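Sulfate transporter 4.1, chloroplastic (PDB 7LHV) cotransports sulfate and protons across a membrane as a secondary active SLC26/SulP transporter and may help regulate sulfate assimilation. Local coordinates at residues F253-G261 against I299-I308. Residues are numbered along the deposited sequence; the frame is centred on the assembly and turned at random.
Sequences FQWPPFVMG and IAKVFHPPSI
No aromatic ring enters the seam where P256 meets P305; ring contacts among these residues stay within each segment, while F253 and F258 also lie against helix 206-229 through L229 and F228. The F253 ring has W255 NE1 and F258 CD1 at its edge, in plane, while F253 CE2 lies in the plane of the W255 indole at its edge. In the other segment, V302 CG1 sits over one face of the F303 ring, 3.6 Å above its plane and nearer the ring's margin than its centre.

Across the seam the prolines meet CB to CB, P256 to P305, at 3.9 Å. S307 lies against the proline pair of the helix: with chi1 at 57° its OG turns to both rings, 3.2 Å from P256 CG and equally near P257 CD. S307 CB meets Q254 CG at 3.8 Å. Deeper in, M260 runs out from the helix with CG anti to its backbone N (chi1 -163°) and extended at chi2, then bends at chi3. M260 CE thereby reaches I299 CG2 at 3.7 Å, the two side chains lying alongside and running antiparallel, and M260 SD lies 4.3 Å from I308 CG2.

I299 O accepts from V302 N and F303 N as the chain leaves helix 284-300. The contact thus joins the start of helix 255-277 to the last turn of helix 284-300 and, mostly, to the loop that follows it; both helices are predicted to span the membrane. Proline nitrogens lack a hydrogen, which limits the possible donors; as neither segment hydrogen-bonds to the other, the contact probably holds through apolar and van der Waals packing.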
loop_
_atom_site.group_PDB
_atom_site.type_symbol
_atom_site.label_atom_id
_atom_site.label_comp_id
_atom_site.label_asym_id
_atom_site.label_seq_id
_atom_site.Cartn_x
_atom_site.Cartn_y
_atom_site.Cartn_z
ATOM N N PHE A 253 -37.657 19.373 -23.968
ATOM C CA PHE A 253 -37.697 20.161 -22.743
ATOM C C PHE A 253 -39.128 20.549 -22.389
ATOM O O PHE A 253 -39.946 20.842 -23.266
ATOM C CB PHE A 253 -36.833 21.411 -22.908
ATOM C CG PHE A 253 -36.671 22.211 -21.649
ATOM C CD1 PHE A 253 -35.907 21.731 -20.601
ATOM C CD2 PHE A 253 -37.266 23.453 -21.525
ATOM C CE1 PHE A 253 -35.752 22.470 -19.447
ATOM C CE2 PHE A 253 -37.112 24.196 -20.373
ATOM C CZ PHE A 253 -36.355 23.704 -19.334
ATOM N N GLN A 254 -39.429 20.548 -21.091
ATOM C CA GLN A 254 -40.717 20.994 -20.575
ATOM C C GLN A 254 -40.505 22.119 -19.571
ATOM O O GLN A 254 -39.585 22.066 -18.751
ATOM C CB GLN A 254 -41.492 19.852 -19.909
ATOM C CG GLN A 254 -42.028 18.801 -20.861
ATOM C CD GLN A 254 -41.009 17.735 -21.184
ATOM O OE1 GLN A 254 -40.010 17.586 -20.482
ATOM N NE2 GLN A 254 -41.258 16.979 -22.246
ATOM N N TRP A 255 -41.366 23.131 -19.639
ATOM C CA TRP A 255 -41.275 24.304 -18.772
ATOM C C TRP A 255 -41.806 24.068 -17.356
ATOM O O TRP A 255 -41.161 24.510 -16.396
ATOM C CB TRP A 255 -42.006 25.492 -19.408
ATOM C CG TRP A 255 -41.132 26.350 -20.273
ATOM C CD1 TRP A 255 -39.830 26.118 -20.608
ATOM C CD2 TRP A 255 -41.494 27.584 -20.905
ATOM N NE1 TRP A 255 -39.361 27.126 -21.415
ATOM C CE2 TRP A 255 -40.363 28.040 -21.611
ATOM C CE3 TRP A 255 -42.666 28.347 -20.944
ATOM C CZ2 TRP A 255 -40.368 29.223 -22.346
ATOM C CZ3 TRP A 255 -42.670 29.522 -21.675
ATOM C CH2 TRP A 255 -41.529 29.947 -22.366
ATOM N N PRO A 256 -42.967 23.431 -17.167
ATOM C CA PRO A 256 -43.528 23.308 -15.807
ATOM C C PRO A 256 -42.593 22.597 -14.839
ATOM O O PRO A 256 -42.356 23.114 -13.737
ATOM C CB PRO A 256 -44.827 22.518 -16.030
ATOM C CG PRO A 256 -45.228 22.872 -17.399
ATOM C CD PRO A 256 -43.951 22.993 -18.178
ATOM N N PRO A 257 -42.068 21.401 -15.168
ATOM C CA PRO A 257 -41.193 20.741 -14.185
ATOM C C PRO A 257 -39.931 21.527 -13.892
ATOM O O PRO A 257 -39.483 21.561 -12.740
ATOM C CB PRO A 257 -40.890 19.386 -14.837
ATOM C CG PRO A 257 -40.997 19.644 -16.266
ATOM C CD PRO A 257 -42.130 20.611 -16.413
ATOM N N PHE A 258 -39.349 22.176 -14.903
ATOM C CA PHE A 258 -38.144 22.962 -14.670
ATOM C C PHE A 258 -38.427 24.153 -13.766
ATOM O O PHE A 258 -37.644 24.446 -12.856
ATOM C CB PHE A 258 -37.545 23.429 -15.994
ATOM C CG PHE A 258 -36.149 23.963 -15.867
ATOM C CD1 PHE A 258 -35.072 23.101 -15.777
ATOM C CD2 PHE A 258 -35.916 25.326 -15.829
ATOM C CE1 PHE A 258 -33.785 23.587 -15.656
ATOM C CE2 PHE A 258 -34.632 25.818 -15.709
ATOM C CZ PHE A 258 -33.566 24.948 -15.623
ATOM N N VAL A 259 -39.543 24.848 -13.997
ATOM C CA VAL A 259 -39.889 25.994 -13.159
ATOM C C VAL A 259 -40.154 25.542 -11.728
ATOM O O VAL A 259 -39.696 26.169 -10.764
ATOM C CB VAL A 259 -41.092 26.748 -13.750
ATOM C CG1 VAL A 259 -41.667 27.709 -12.728
ATOM C CG2 VAL A 259 -40.675 27.497 -15.001
ATOM N N MET A 260 -40.895 24.443 -11.570
ATOM C CA MET A 260 -41.182 23.930 -10.234
ATOM C C MET A 260 -39.898 23.557 -9.505
ATOM O O MET A 260 -39.700 23.923 -8.339
ATOM C CB MET A 260 -42.116 22.725 -10.331
ATOM C CG MET A 260 -42.810 22.361 -9.033
ATOM S SD MET A 260 -43.946 20.984 -9.243
ATOM C CE MET A 260 -45.510 21.843 -9.286
ATOM N N GLY A 261 -39.003 22.839 -10.185
ATOM C CA GLY A 261 -37.753 22.453 -9.558
ATOM C C GLY A 261 -36.885 23.641 -9.203
ATOM O O GLY A 261 -36.296 23.685 -8.121
ATOM N N ILE A 299 -49.019 23.249 -5.412
ATOM C CA ILE A 299 -49.203 23.620 -6.813
ATOM C C ILE A 299 -49.658 22.418 -7.627
ATOM O O ILE A 299 -50.453 22.556 -8.564
ATOM C CB ILE A 299 -47.922 24.257 -7.393
ATOM C CG1 ILE A 299 -47.576 25.561 -6.666
ATOM C CG2 ILE A 299 -48.078 24.515 -8.881
ATOM C CD1 ILE A 299 -46.702 25.409 -5.449
ATOM N N ALA A 300 -49.179 21.222 -7.281
ATOM C CA ALA A 300 -49.657 20.025 -7.959
ATOM C C ALA A 300 -51.132 19.763 -7.690
ATOM O O ALA A 300 -51.764 19.020 -8.449
ATOM C CB ALA A 300 -48.825 18.812 -7.544
ATOM N N LYS A 301 -51.695 20.354 -6.637
ATOM C CA LYS A 301 -53.099 20.168 -6.298
ATOM C C LYS A 301 -53.950 21.396 -6.586
ATOM O O LYS A 301 -55.127 21.416 -6.211
ATOM C CB LYS A 301 -53.240 19.780 -4.821
ATOM C CG LYS A 301 -52.616 18.440 -4.468
ATOM C CD LYS A 301 -53.154 17.913 -3.146
ATOM C CE LYS A 301 -54.459 17.154 -3.341
ATOM N NZ LYS A 301 -54.265 15.894 -4.106
ATOM N N VAL A 302 -53.397 22.415 -7.240
ATOM C CA VAL A 302 -54.154 23.621 -7.555
ATOM C C VAL A 302 -54.184 23.823 -9.064
ATOM O O VAL A 302 -55.256 23.839 -9.677
ATOM C CB VAL A 302 -53.561 24.853 -6.847
ATOM C CG1 VAL A 302 -54.149 26.130 -7.426
ATOM C CG2 VAL A 302 -53.820 24.776 -5.353
ATOM N N PHE A 303 -53.009 23.977 -9.669
ATOM C CA PHE A 303 -52.917 24.239 -11.099
ATOM C C PHE A 303 -52.862 22.968 -11.932
ATOM O O PHE A 303 -53.270 22.986 -13.101
ATOM C CB PHE A 303 -51.689 25.104 -11.393
ATOM C CG PHE A 303 -51.704 26.433 -10.694
ATOM C CD1 PHE A 303 -52.306 27.533 -11.283
ATOM C CD2 PHE A 303 -51.125 26.582 -9.445
ATOM C CE1 PHE A 303 -52.324 28.757 -10.641
ATOM C CE2 PHE A 303 -51.141 27.803 -8.798
ATOM C CZ PHE A 303 -51.741 28.891 -9.398
ATOM N N HIS A 304 -52.376 21.868 -11.357
ATOM C CA HIS A 304 -52.244 20.578 -12.026
ATOM C C HIS A 304 -51.501 20.709 -13.350
ATOM O O HIS A 304 -52.111 20.558 -14.418
ATOM C CB HIS A 304 -53.622 19.953 -12.256
ATOM C CG HIS A 304 -54.395 19.717 -10.996
ATOM N ND1 HIS A 304 -54.066 18.726 -10.097
ATOM C CD2 HIS A 304 -55.480 20.345 -10.486
ATOM C CE1 HIS A 304 -54.917 18.753 -9.086
ATOM N NE2 HIS A 304 -55.784 19.726 -9.298
ATOM N N PRO A 305 -50.203 21.001 -13.331
ATOM C CA PRO A 305 -49.435 21.065 -14.581
ATOM C C PRO A 305 -49.437 19.724 -15.289
ATOM O O PRO A 305 -49.408 18.667 -14.641
ATOM C CB PRO A 305 -48.025 21.447 -14.109
ATOM C CG PRO A 305 -48.236 22.110 -12.790
ATOM C CD PRO A 305 -49.386 21.382 -12.166
ATOM N N PRO A 306 -49.477 19.723 -16.624
ATOM C CA PRO A 306 -49.598 18.440 -17.337
ATOM C C PRO A 306 -48.311 17.637 -17.363
ATOM O O PRO A 306 -48.359 16.403 -17.291
ATOM C CB PRO A 306 -50.026 18.867 -18.750
ATOM C CG PRO A 306 -50.458 20.308 -18.624
ATOM C CD PRO A 306 -49.613 20.871 -17.530
ATOM N N SER A 307 -47.161 18.298 -17.462
ATOM C CA SER A 307 -45.897 17.616 -17.713
ATOM C C SER A 307 -45.155 17.220 -16.444
ATOM O O SER A 307 -44.076 16.627 -16.541
ATOM C CB SER A 307 -44.995 18.498 -18.580
ATOM O OG SER A 307 -44.772 19.751 -17.962
ATOM N N ILE A 308 -45.693 17.525 -15.270
ATOM C CA ILE A 308 -45.053 17.116 -14.025
ATOM C C ILE A 308 -45.386 15.658 -13.745
ATOM O O ILE A 308 -46.411 15.131 -14.192
ATOM C CB ILE A 308 -45.482 18.026 -12.859
ATOM C CG1 ILE A 308 -46.982 17.896 -12.606
ATOM C CG2 ILE A 308 -45.112 19.468 -13.144
ATOM C CD1 ILE A 308 -47.424 18.485 -11.292
#